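Local coordinates for protein archease (Thermotoga maritima, PDB 1J5U) that probably activates the tRNA-splicing ligase RtcB by promoting its guanylylation, and binds a calcium ion, at residues Tyr25-Asn30 with Leu128-Val133; Ile49-Glu54 with Thr99-Arg104; Glu54-Met59 with Lys82-Trp87; Glu64-Phe69 with Leu118-Arg123. All coordinates share one frame; numbering follows the deposited sequence.

Interaction 1 of 4, residues Tyr25-Asn30 with Leu128-Val133; sequences YEISGN and LKTKVV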
# COMPACT_ATOMS: atom_id res chain seq x y z
N TYR A 25 -6.09 -3.36 -7.81
CA TYR A 25 -5.09 -4.30 -8.27
C TYR A 25 -5.35 -5.63 -7.60
O TYR A 25 -5.95 -5.69 -6.52
CB TYR A 25 -3.66 -3.90 -7.87
CG TYR A 25 -3.19 -2.57 -8.37
CD1 TYR A 25 -3.69 -1.40 -7.82
CD2 TYR A 25 -2.22 -2.47 -9.38
CE1 TYR A 25 -3.25 -0.17 -8.25
CE2 TYR A 25 -1.78 -1.23 -9.81
CZ TYR A 25 -2.31 -0.09 -9.24
OH TYR A 25 -1.93 1.17 -9.68
N GLU A 26 -4.89 -6.69 -8.24
CA GLU A 26 -4.95 -8.00 -7.66
C GLU A 26 -3.49 -8.24 -7.32
O GLU A 26 -2.63 -8.15 -8.20
CB GLU A 26 -5.42 -9.05 -8.66
CG GLU A 26 -5.55 -10.44 -8.05
CD GLU A 26 -6.72 -10.55 -7.06
OE1 GLU A 26 -7.69 -9.77 -7.20
OE2 GLU A 26 -6.67 -11.42 -6.16
N ILE A 27 -3.18 -8.50 -6.05
CA ILE A 27 -1.81 -8.78 -5.66
C ILE A 27 -1.72 -10.24 -5.26
O ILE A 27 -2.66 -10.83 -4.72
CB ILE A 27 -1.31 -7.87 -4.50
CG1 ILE A 27 -2.27 -7.96 -3.30
CG2 ILE A 27 -1.15 -6.44 -5.00
CD1 ILE A 27 -1.79 -7.19 -2.07
N SER A 28 -0.58 -10.86 -5.54
CA SER A 28 -0.41 -12.26 -5.24
C SER A 28 1.02 -12.53 -4.83
O SER A 28 1.92 -11.82 -5.25
CB SER A 28 -0.75 -13.10 -6.47
OG SER A 28 0.00 -12.63 -7.58
N GLY A 29 1.20 -13.56 -4.02
CA GLY A 29 2.53 -13.93 -3.56
C GLY A 29 2.40 -15.21 -2.76
O GLY A 29 1.33 -15.82 -2.73
N ASN A 30 3.48 -15.64 -2.11
CA ASN A 30 3.41 -16.88 -1.34
C ASN A 30 3.25 -16.62 0.16
O ASN A 30 3.18 -17.55 0.94
CB ASN A 30 4.68 -17.73 -1.56
CG ASN A 30 4.82 -18.23 -3.00
OD1 ASN A 30 5.91 -18.17 -3.59
ND2 ASN A 30 3.73 -18.74 -3.57
N LEU A 128 -1.17 -16.84 -2.08
CA LEU A 128 -2.01 -16.04 -1.22
C LEU A 128 -2.32 -14.82 -2.08
O LEU A 128 -1.41 -14.21 -2.63
CB LEU A 128 -1.24 -15.62 0.04
CG LEU A 128 -2.11 -14.97 1.11
CD1 LEU A 128 -3.17 -15.98 1.58
CD2 LEU A 128 -1.22 -14.52 2.30
N LYS A 129 -3.59 -14.46 -2.22
CA LYS A 129 -3.93 -13.32 -3.05
C LYS A 129 -5.14 -12.53 -2.55
O LYS A 129 -5.90 -12.99 -1.70
CB LYS A 129 -4.20 -13.77 -4.49
CG LYS A 129 -5.41 -14.69 -4.63
CD LYS A 129 -5.59 -15.18 -6.08
CE LYS A 129 -6.76 -16.16 -6.18
NZ LYS A 129 -6.74 -16.97 -7.44
N THR A 130 -5.28 -11.32 -3.07
CA THR A 130 -6.41 -10.45 -2.75
C THR A 130 -6.44 -9.26 -3.67
O THR A 130 -5.43 -8.91 -4.30
CB THR A 130 -6.36 -9.90 -1.31
OG1 THR A 130 -7.55 -9.15 -1.05
CG2 THR A 130 -5.16 -8.97 -1.11
N LYS A 131 -7.61 -8.65 -3.78
CA LYS A 131 -7.72 -7.43 -4.53
C LYS A 131 -7.37 -6.36 -3.49
O LYS A 131 -7.50 -6.59 -2.29
CB LYS A 131 -9.16 -7.21 -5.03
CG LYS A 131 -9.34 -7.39 -6.55
CD LYS A 131 -10.80 -7.26 -6.96
CE LYS A 131 -10.96 -7.25 -8.47
NZ LYS A 131 -10.20 -8.37 -9.08
N VAL A 132 -6.88 -5.21 -3.94
CA VAL A 132 -6.60 -4.09 -3.07
C VAL A 132 -7.18 -2.91 -3.82
O VAL A 132 -6.88 -2.69 -5.02
CB VAL A 132 -5.08 -3.85 -2.79
CG1 VAL A 132 -4.59 -4.88 -1.76
CG2 VAL A 132 -4.27 -3.94 -4.08
N VAL A 133 -8.02 -2.15 -3.13
CA VAL A 133 -8.68 -1.00 -3.73
C VAL A 133 -8.28 0.26 -3.00
O VAL A 133 -8.42 0.36 -1.77
CB VAL A 133 -10.21 -1.19 -3.69
CG1 VAL A 133 -10.93 0.10 -4.17
CG2 VAL A 133 -10.59 -2.38 -4.57
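The backbone oxygen of Y25 takes the amide of V132 in a 2.8 Å N-to-O bond, and the Y25 amide answers with its own bond to V132 O. The same exchange recurs at I27 with T130 and at G29 with L128, where L128 N meets G29 O at 2.8 Å in a nearly straight bond (174°). Three reciprocal pairs lock the antiparallel strands, with E26–K131 and S28–K129 as the non-hydrogen-bonded pairs between them. On the face carrying Y25, I27, L128, T130 and V132 the contact is mainly apolar: I27 CD1 presses on V132 CG1 at 3.6 Å, crossing it at about a right angle, while I27 lies alongside T130 with its CG1 3.8 Å from T130 CG2. With chi1 at 54°, I27 holds CG1 between its backbone N and carbonyl carbon, which swings the CD1 branch across to the partner strand. Helices 32-47 and 66-81 cover this side, F69 touching both I27 and V132. The T130 hydroxyl donates to K131 O at 2.8 Å and is also hydrogen-bonded to K120 N of strand 113-124. On the opposite face, with S28, K129 and K131, E26 bends at chi2 (69°) and lays its carboxylate over the neighbouring strand, where OE1 forms a long, weak salt bridge to K131 NZ (3.4 Å); OE2 lies against the aliphatic start of K129. The pair, apolar toward the helices and polar outside, is an outer strand joined to the central strand of a three-stranded antiparallel sheet, strand 127-135 running on to the calcium ligands D135 and T136.

Interaction 2 of 4, residues Ile49-Glu54 with Thr99-Arg104; sequences IVLDTE and TFRKIR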
# COMPACT_ATOMS: atom_id res chain seq x y z
N ILE A 49 7.14 7.63 -7.51
CA ILE A 49 8.10 8.06 -6.52
C ILE A 49 9.54 7.79 -6.92
O ILE A 49 9.88 6.72 -7.40
CB ILE A 49 7.80 7.38 -5.15
CG1 ILE A 49 6.48 7.92 -4.62
CG2 ILE A 49 8.93 7.63 -4.14
CD1 ILE A 49 5.89 7.15 -3.44
N VAL A 50 10.39 8.80 -6.75
CA VAL A 50 11.81 8.67 -7.04
C VAL A 50 12.44 8.82 -5.66
O VAL A 50 12.10 9.75 -4.91
CB VAL A 50 12.33 9.79 -8.00
CG1 VAL A 50 13.81 9.59 -8.29
CG2 VAL A 50 11.55 9.75 -9.31
N LEU A 51 13.34 7.91 -5.32
CA LEU A 51 13.94 7.93 -3.99
C LEU A 51 15.31 8.57 -3.81
O LEU A 51 16.16 8.51 -4.70
CB LEU A 51 14.02 6.50 -3.45
CG LEU A 51 12.72 5.68 -3.38
CD1 LEU A 51 13.04 4.27 -2.91
CD2 LEU A 51 11.75 6.35 -2.44
N ASP A 52 15.52 9.19 -2.66
CA ASP A 52 16.82 9.75 -2.31
C ASP A 52 17.47 8.60 -1.55
O ASP A 52 16.92 7.49 -1.49
CB ASP A 52 16.70 10.98 -1.41
CG ASP A 52 16.66 12.29 -2.20
OD1 ASP A 52 17.35 12.40 -3.23
OD2 ASP A 52 15.96 13.24 -1.76
N THR A 53 18.63 8.84 -0.93
CA THR A 53 19.33 7.78 -0.23
C THR A 53 19.09 7.66 1.27
O THR A 53 19.25 6.58 1.83
CB THR A 53 20.83 7.91 -0.44
OG1 THR A 53 21.26 9.15 0.13
CG2 THR A 53 21.17 7.90 -1.92
N GLU A 54 18.72 8.77 1.91
CA GLU A 54 18.50 8.77 3.36
C GLU A 54 17.43 7.76 3.75
O GLU A 54 16.39 7.65 3.10
CB GLU A 54 18.11 10.18 3.82
CG GLU A 54 17.81 10.29 5.29
CD GLU A 54 17.46 11.70 5.72
OE1 GLU A 54 16.87 12.46 4.91
OE2 GLU A 54 17.75 12.06 6.88
N THR A 99 12.16 -0.54 5.97
CA THR A 99 13.11 0.54 5.75
C THR A 99 12.46 1.48 4.73
O THR A 99 12.05 1.04 3.65
CB THR A 99 14.44 0.03 5.16
OG1 THR A 99 14.98 -1.02 5.99
CG2 THR A 99 15.46 1.19 5.08
N PHE A 100 12.34 2.75 5.10
CA PHE A 100 11.80 3.76 4.21
C PHE A 100 12.97 4.56 3.63
O PHE A 100 14.06 4.59 4.21
CB PHE A 100 10.90 4.74 4.98
CG PHE A 100 9.66 4.13 5.54
CD1 PHE A 100 9.71 3.38 6.73
CD2 PHE A 100 8.44 4.32 4.92
CE1 PHE A 100 8.56 2.85 7.28
CE2 PHE A 100 7.28 3.79 5.46
CZ PHE A 100 7.33 3.05 6.64
N ARG A 101 12.76 5.16 2.46
CA ARG A 101 13.78 6.01 1.85
C ARG A 101 13.14 7.37 1.59
O ARG A 101 11.92 7.46 1.33
CB ARG A 101 14.35 5.40 0.57
CG ARG A 101 15.53 4.46 0.87
CD ARG A 101 16.08 3.79 -0.39
NE ARG A 101 16.66 4.75 -1.32
CZ ARG A 101 17.20 4.44 -2.50
NH1 ARG A 101 17.24 3.17 -2.90
NH2 ARG A 101 17.70 5.39 -3.28
N LYS A 102 13.94 8.43 1.72
CA LYS A 102 13.44 9.77 1.52
C LYS A 102 13.01 9.92 0.07
O LYS A 102 13.70 9.49 -0.84
CB LYS A 102 14.52 10.80 1.85
CG LYS A 102 14.01 12.20 1.94
CD LYS A 102 13.00 12.34 3.09
CE LYS A 102 12.32 13.71 3.06
NZ LYS A 102 11.36 13.88 4.17
N ILE A 103 11.85 10.53 -0.12
CA ILE A 103 11.32 10.75 -1.46
C ILE A 103 12.00 11.95 -2.11
O ILE A 103 11.96 13.05 -1.58
CB ILE A 103 9.81 11.01 -1.38
CG1 ILE A 103 9.11 9.74 -0.89
CG2 ILE A 103 9.28 11.53 -2.70
CD1 ILE A 103 7.62 9.92 -0.63
N ARG A 104 12.66 11.72 -3.25
CA ARG A 104 13.31 12.83 -3.94
C ARG A 104 12.17 13.62 -4.60
O ARG A 104 12.00 14.81 -4.36
CB ARG A 104 14.28 12.33 -4.99
CG ARG A 104 15.16 13.45 -5.58
CD ARG A 104 16.05 12.93 -6.69
NE ARG A 104 16.90 11.84 -6.24
CZ ARG A 104 17.52 10.99 -7.06
NH1 ARG A 104 17.38 11.13 -8.37
NH2 ARG A 104 18.27 10.01 -6.56
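At T53 the chain bends sharply, so that the short strand 50-52 and the start of strand 54-61 both pair antiparallel with strand 95-105. Backbone bonds hold each side of the bend: D52 N to K102 O at 2.6 Å, R104 N to V50 O, and K102 N to E54 O. The bend itself is gripped by R101, whose NE and NH2 both donate to the one carbonyl oxygen of D52, at 2.8 Å from NE and 2.9 Å from NH2. D52 O lies in the guanidinium plane; NE approaches within the carbonyl plane, whereas NH2 comes from above it. The bend at chi3 (65°) brings the flat group round beneath L51, whose CB sits over one guanidinium face. A leucine in place of R101 would probably leave D52 O without these two donors and the turn at T53 less firmly fixed. R104 takes the D52 side chain instead: its NE forms a salt bridge with OD1 at 3.1 Å, reaching the carboxylate from above its plane, the two flat groups being 36° apart. V50 CG1 covers one face of that guanidinium. Farther along, I49 CG2 meets I103 CG1 at 3.9 Å. I49 and I103 both also rest on I80 of helix 66-81, L51 packs on A85 and W87 of strand 84-92, and R101 makes a cation-pi contact with W87.

Interaction 3 of 4, residues Glu54-Met59 with Lys82-Trp87; sequences EEKEKM and KGWAPW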
# COMPACT_ATOMS: atom_id res chain seq x y z
N GLU A 54 18.72 8.77 1.91
CA GLU A 54 18.50 8.77 3.36
C GLU A 54 17.43 7.76 3.75
O GLU A 54 16.39 7.65 3.10
CB GLU A 54 18.11 10.18 3.82
CG GLU A 54 17.81 10.29 5.29
CD GLU A 54 17.46 11.70 5.72
OE1 GLU A 54 16.87 12.46 4.91
OE2 GLU A 54 17.75 12.06 6.88
N GLU A 55 17.71 7.00 4.81
CA GLU A 55 16.79 5.97 5.27
C GLU A 55 16.22 6.20 6.66
O GLU A 55 16.72 7.01 7.44
CB GLU A 55 17.49 4.61 5.22
CG GLU A 55 17.77 4.11 3.82
CD GLU A 55 18.65 2.87 3.81
OE1 GLU A 55 18.69 2.17 4.84
OE2 GLU A 55 19.28 2.58 2.78
N LYS A 56 15.16 5.46 6.95
CA LYS A 56 14.46 5.55 8.22
C LYS A 56 13.73 4.21 8.36
O LYS A 56 13.30 3.63 7.36
CB LYS A 56 13.47 6.71 8.14
CG LYS A 56 12.32 6.69 9.08
CD LYS A 56 11.50 7.96 8.93
CE LYS A 56 10.02 7.67 9.11
NZ LYS A 56 9.27 8.86 9.57
N GLU A 57 13.58 3.70 9.59
CA GLU A 57 12.90 2.43 9.74
C GLU A 57 11.84 2.39 10.84
O GLU A 57 11.95 3.07 11.86
CB GLU A 57 13.94 1.32 9.97
CG GLU A 57 15.03 1.27 8.93
CD GLU A 57 16.10 0.23 9.21
OE1 GLU A 57 16.61 0.13 10.35
OE2 GLU A 57 16.46 -0.48 8.26
N LYS A 58 10.81 1.57 10.63
CA LYS A 58 9.73 1.40 11.58
C LYS A 58 9.38 -0.07 11.63
O LYS A 58 9.66 -0.82 10.68
CB LYS A 58 8.49 2.20 11.16
CG LYS A 58 8.72 3.69 11.06
CD LYS A 58 7.48 4.42 10.58
CE LYS A 58 6.39 4.43 11.65
NZ LYS A 58 5.20 5.26 11.21
N MSE A 59 8.76 -0.48 12.74
CA MSE A 59 8.35 -1.86 12.95
C MSE A 59 6.83 -1.98 12.79
O MSE A 59 6.08 -1.07 13.17
CB MSE A 59 8.69 -2.34 14.37
CG MSE A 59 10.15 -2.35 14.75
SE MSE A 59 11.28 -3.52 13.68
CE MSE A 59 10.17 -4.98 13.57
N LYS A 82 4.65 12.41 4.54
CA LYS A 82 5.68 13.06 5.34
C LYS A 82 7.00 13.06 4.59
O LYS A 82 8.03 13.48 5.13
CB LYS A 82 5.85 12.35 6.69
CG LYS A 82 4.65 12.50 7.61
CD LYS A 82 4.86 11.80 8.94
CE LYS A 82 3.66 12.01 9.86
NZ LYS A 82 3.85 11.33 11.18
N GLY A 83 6.98 12.59 3.36
CA GLY A 83 8.20 12.54 2.58
C GLY A 83 8.99 11.24 2.67
O GLY A 83 10.13 11.20 2.24
N TRP A 84 8.39 10.17 3.19
CA TRP A 84 9.09 8.89 3.31
C TRP A 84 8.34 7.73 2.61
O TRP A 84 7.18 7.49 2.89
CB TRP A 84 9.29 8.53 4.80
CG TRP A 84 10.18 9.50 5.57
CD1 TRP A 84 9.78 10.58 6.30
CD2 TRP A 84 11.61 9.48 5.62
NE1 TRP A 84 10.88 11.24 6.82
CE2 TRP A 84 12.01 10.58 6.42
CE3 TRP A 84 12.59 8.64 5.08
CZ2 TRP A 84 13.35 10.87 6.68
CZ3 TRP A 84 13.93 8.92 5.35
CH2 TRP A 84 14.29 10.03 6.14
N ALA A 85 9.03 6.98 1.76
CA ALA A 85 8.40 5.87 1.06
C ALA A 85 8.94 4.49 1.48
O ALA A 85 10.14 4.32 1.69
CB ALA A 85 8.57 6.06 -0.45
N PRO A 86 8.04 3.51 1.63
CA PRO A 86 8.47 2.16 2.01
C PRO A 86 9.40 1.62 0.91
O PRO A 86 9.10 1.74 -0.28
CB PRO A 86 7.15 1.38 2.13
CG PRO A 86 6.25 2.09 1.09
CD PRO A 86 6.57 3.56 1.41
N TRP A 87 10.52 1.03 1.30
CA TRP A 87 11.48 0.54 0.32
C TRP A 87 11.83 -0.94 0.48
O TRP A 87 11.77 -1.72 -0.49
CB TRP A 87 12.74 1.42 0.40
CG TRP A 87 13.89 0.95 -0.45
CD1 TRP A 87 13.90 0.75 -1.81
CD2 TRP A 87 15.21 0.63 0.00
NE1 TRP A 87 15.14 0.32 -2.22
CE2 TRP A 87 15.96 0.24 -1.13
CE3 TRP A 87 15.83 0.63 1.26
CZ2 TRP A 87 17.30 -0.14 -1.04
CZ3 TRP A 87 17.17 0.25 1.35
CH2 TRP A 87 17.89 -0.13 0.20
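W84, just after the Schellman motif at G83 that ends helix 66-81, meets K56 across the four-stranded antiparallel sheet built round strand 95-105. That strand pairs with both 54-61 and 84-92, so W84 and W87 bridge to strand 54-61 without direct strand pairing, W84 meeting backbone as well as side chains; the axes of 54-59 and 84-87 are 8.4 Å apart at their closest and inclined at 73°. W84 carries most of the contact. The K56 chain crosses its indole at about a right angle and runs over one face: CB lies 3.6 Å from W84 CZ3 above the six-membered ring, CD stands 3.7 Å from the centroid of the five-membered ring in a CH-pi contact only 13° off the normal, and NZ follows at 4.0 Å from that centroid as a cation-pi partner. K56 starts with CG anti to the backbone N (chi1 158°), which sends the chain across the indole, and its ammonium goes on to a salt bridge with E79 of helix 66-81. At the ring's edge, near its plane, E54 O approaches CZ3, while the E54 carboxylate has CD 3.6 Å from W84 CH2. A valine replacing W84 would probably take away the surface the K56 chain lies on and the cation-pi partner of its ammonium, leaving the chain freer to turn. K102 also makes a cation-pi contact with W84. Beyond A85 and P86, which face helices 32-47 and 66-81, W87 swings out to strand 54-61 again with CG anti to its backbone N; there the E55 carboxylate sets OE2 3.5 Å from W87 CZ3.

Interaction 4 of 4, residues Glu64-Phe69 with Leu118-Arg123; sequences ETEDAF and LLKFER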
# COMPACT_ATOMS: atom_id res chain seq x y z
N GLU A 64 -0.96 -11.91 9.92
CA GLU A 64 -1.55 -12.15 8.62
C GLU A 64 -3.06 -11.98 8.53
O GLU A 64 -3.81 -12.92 8.25
CB GLU A 64 -1.06 -13.53 8.14
CG GLU A 64 0.48 -13.52 8.09
CD GLU A 64 1.14 -14.87 8.34
OE1 GLU A 64 1.16 -15.33 9.51
OE2 GLU A 64 1.65 -15.46 7.37
N THR A 65 -3.51 -10.75 8.75
CA THR A 65 -4.92 -10.41 8.70
C THR A 65 -5.13 -9.18 7.83
O THR A 65 -4.22 -8.37 7.64
CB THR A 65 -5.48 -10.07 10.10
OG1 THR A 65 -4.90 -8.84 10.53
CG2 THR A 65 -5.16 -11.19 11.10
N GLU A 66 -6.35 -9.02 7.33
CA GLU A 66 -6.65 -7.87 6.49
C GLU A 66 -6.54 -6.60 7.30
O GLU A 66 -6.11 -5.56 6.78
CB GLU A 66 -8.05 -8.01 5.87
CG GLU A 66 -8.12 -9.13 4.81
CD GLU A 66 -8.39 -10.51 5.41
OE1 GLU A 66 -8.42 -10.61 6.66
OE2 GLU A 66 -8.56 -11.47 4.64
N ASP A 67 -6.90 -6.67 8.58
CA ASP A 67 -6.80 -5.49 9.44
C ASP A 67 -5.36 -5.01 9.58
O ASP A 67 -5.09 -3.81 9.48
CB ASP A 67 -7.36 -5.76 10.85
CG ASP A 67 -8.89 -5.83 10.87
OD1 ASP A 67 -9.53 -5.26 9.98
OD2 ASP A 67 -9.43 -6.45 11.81
N ALA A 68 -4.43 -5.93 9.84
CA ALA A 68 -3.03 -5.53 10.00
C ALA A 68 -2.52 -5.00 8.67
O ALA A 68 -1.75 -4.04 8.65
CB ALA A 68 -2.17 -6.73 10.46
N PHE A 69 -2.94 -5.63 7.57
CA PHE A 69 -2.53 -5.20 6.24
C PHE A 69 -2.98 -3.76 6.00
O PHE A 69 -2.21 -2.91 5.57
CB PHE A 69 -3.12 -6.12 5.18
CG PHE A 69 -2.58 -5.86 3.78
CD1 PHE A 69 -3.30 -5.08 2.88
CD2 PHE A 69 -1.39 -6.44 3.35
CE1 PHE A 69 -2.85 -4.90 1.55
CE2 PHE A 69 -0.93 -6.27 2.05
CZ PHE A 69 -1.68 -5.50 1.14
N LEU A 118 -13.24 -4.98 -1.07
CA LEU A 118 -12.74 -6.22 -1.65
C LEU A 118 -11.45 -6.77 -1.01
O LEU A 118 -10.81 -7.65 -1.58
CB LEU A 118 -12.52 -6.03 -3.17
CG LEU A 118 -13.77 -5.52 -3.92
CD1 LEU A 118 -13.46 -5.26 -5.40
CD2 LEU A 118 -14.91 -6.53 -3.75
N LEU A 119 -11.05 -6.23 0.13
CA LEU A 119 -9.83 -6.70 0.81
C LEU A 119 -10.18 -8.02 1.50
O LEU A 119 -10.92 -8.03 2.48
CB LEU A 119 -9.38 -5.67 1.85
CG LEU A 119 -8.01 -5.92 2.50
CD1 LEU A 119 -6.95 -6.16 1.39
CD2 LEU A 119 -7.63 -4.71 3.36
N LYS A 120 -9.66 -9.13 0.98
CA LYS A 120 -9.91 -10.47 1.53
C LYS A 120 -8.84 -11.44 1.03
O LYS A 120 -8.77 -11.72 -0.17
CB LYS A 120 -11.29 -10.98 1.08
CG LYS A 120 -11.67 -12.38 1.55
CD LYS A 120 -12.90 -12.88 0.77
CE LYS A 120 -13.52 -14.16 1.36
NZ LYS A 120 -12.64 -15.38 1.26
N PHE A 121 -8.00 -11.93 1.93
CA PHE A 121 -6.94 -12.85 1.53
C PHE A 121 -7.54 -14.20 1.13
O PHE A 121 -8.41 -14.75 1.83
CB PHE A 121 -5.94 -13.07 2.68
CG PHE A 121 -5.23 -11.80 3.13
CD1 PHE A 121 -4.85 -10.83 2.21
CD2 PHE A 121 -4.90 -11.62 4.46
CE1 PHE A 121 -4.15 -9.70 2.62
CE2 PHE A 121 -4.19 -10.49 4.87
CZ PHE A 121 -3.82 -9.54 3.95
N GLU A 122 -7.10 -14.73 -0.00
CA GLU A 122 -7.58 -16.03 -0.47
C GLU A 122 -6.37 -16.89 -0.75
O GLU A 122 -5.42 -16.42 -1.38
CB GLU A 122 -8.38 -15.90 -1.77
CG GLU A 122 -9.57 -14.97 -1.71
CD GLU A 122 -10.38 -15.00 -3.01
OE1 GLU A 122 -9.77 -15.18 -4.09
OE2 GLU A 122 -11.62 -14.83 -2.94
N ARG A 123 -6.43 -18.14 -0.30
CA ARG A 123 -5.37 -19.12 -0.50
C ARG A 123 -5.72 -20.07 -1.64
O ARG A 123 -6.84 -20.57 -1.71
CB ARG A 123 -5.15 -19.96 0.75
CG ARG A 123 -4.42 -19.31 1.86
CD ARG A 123 -4.26 -20.34 3.00
NE ARG A 123 -3.72 -21.61 2.49
CZ ARG A 123 -3.79 -22.77 3.14
NH1 ARG A 123 -4.37 -22.85 4.33
NH2 ARG A 123 -3.29 -23.88 2.60
O HOH W 1 -9.25 -13.81 4.94
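F121 and E66 bury the most surface where the N-terminal turn of helix 66-81 meets the irregular part of strand 113-124, and L119 follows. The helix begins with T65 as N-cap, its OG1 accepting from A68 N at 3.0 Å and also bonded to E63. One residue on, E66 bends at chi2 (86°) and folds back over the F121 ring: CG sits 4.1 Å from the ring centroid, 11° off the normal, and the carboxylate lies stacked with the ring, the planes 21° apart. This places OE2 to receive the F121 amide through its anti lone pair, in a short, nearly straight bond of 2.8 Å that ties the helix start to a backbone N-H in a loop. A water sits unusually close to the same oxygen and bonds only weakly to F121 O. L119 slides past E66 in the opposite direction, its CG 4.0 Å from E66 CG, and its CD1 reaches F69. F69 lies one turn along the helix, in contact with L36 and A39 of helix 32-47. The F121 ring meets it edge-to-face, the planes perpendicular and the centroids 5.6 Å apart. The far rim of F121 thus wedges into the first turn, with CZ 3.7 Å from F69 CB and CE2 3.4 Å from the carbonyl carbon of T65.

Interactions 1 and 4 lie on one side of the chain's centre, 2 and 3 on the other, with nearest atoms at least about 10 Å apart between the pairs. Interactions 1 and 4 join through neighbouring strands 127-135 and 113-124, and F69 carries interaction 4 into the apolar face of interaction 1. Interactions 2 and 3 share E54 and belong to one antiparallel sheet, in which strand 95-105 pairs with strands 50-52, 54-61 and 84-92. Interaction 1 is the partly buried one, a regular backbone ladder; the others are surface contacts. Interaction 2 adds arginine grips to its backbone bonds, interaction 3 relies on lysine over tryptophan, and interaction 4 on a glutamate stacked on one phenylalanine and a T-shaped phenylalanine pair.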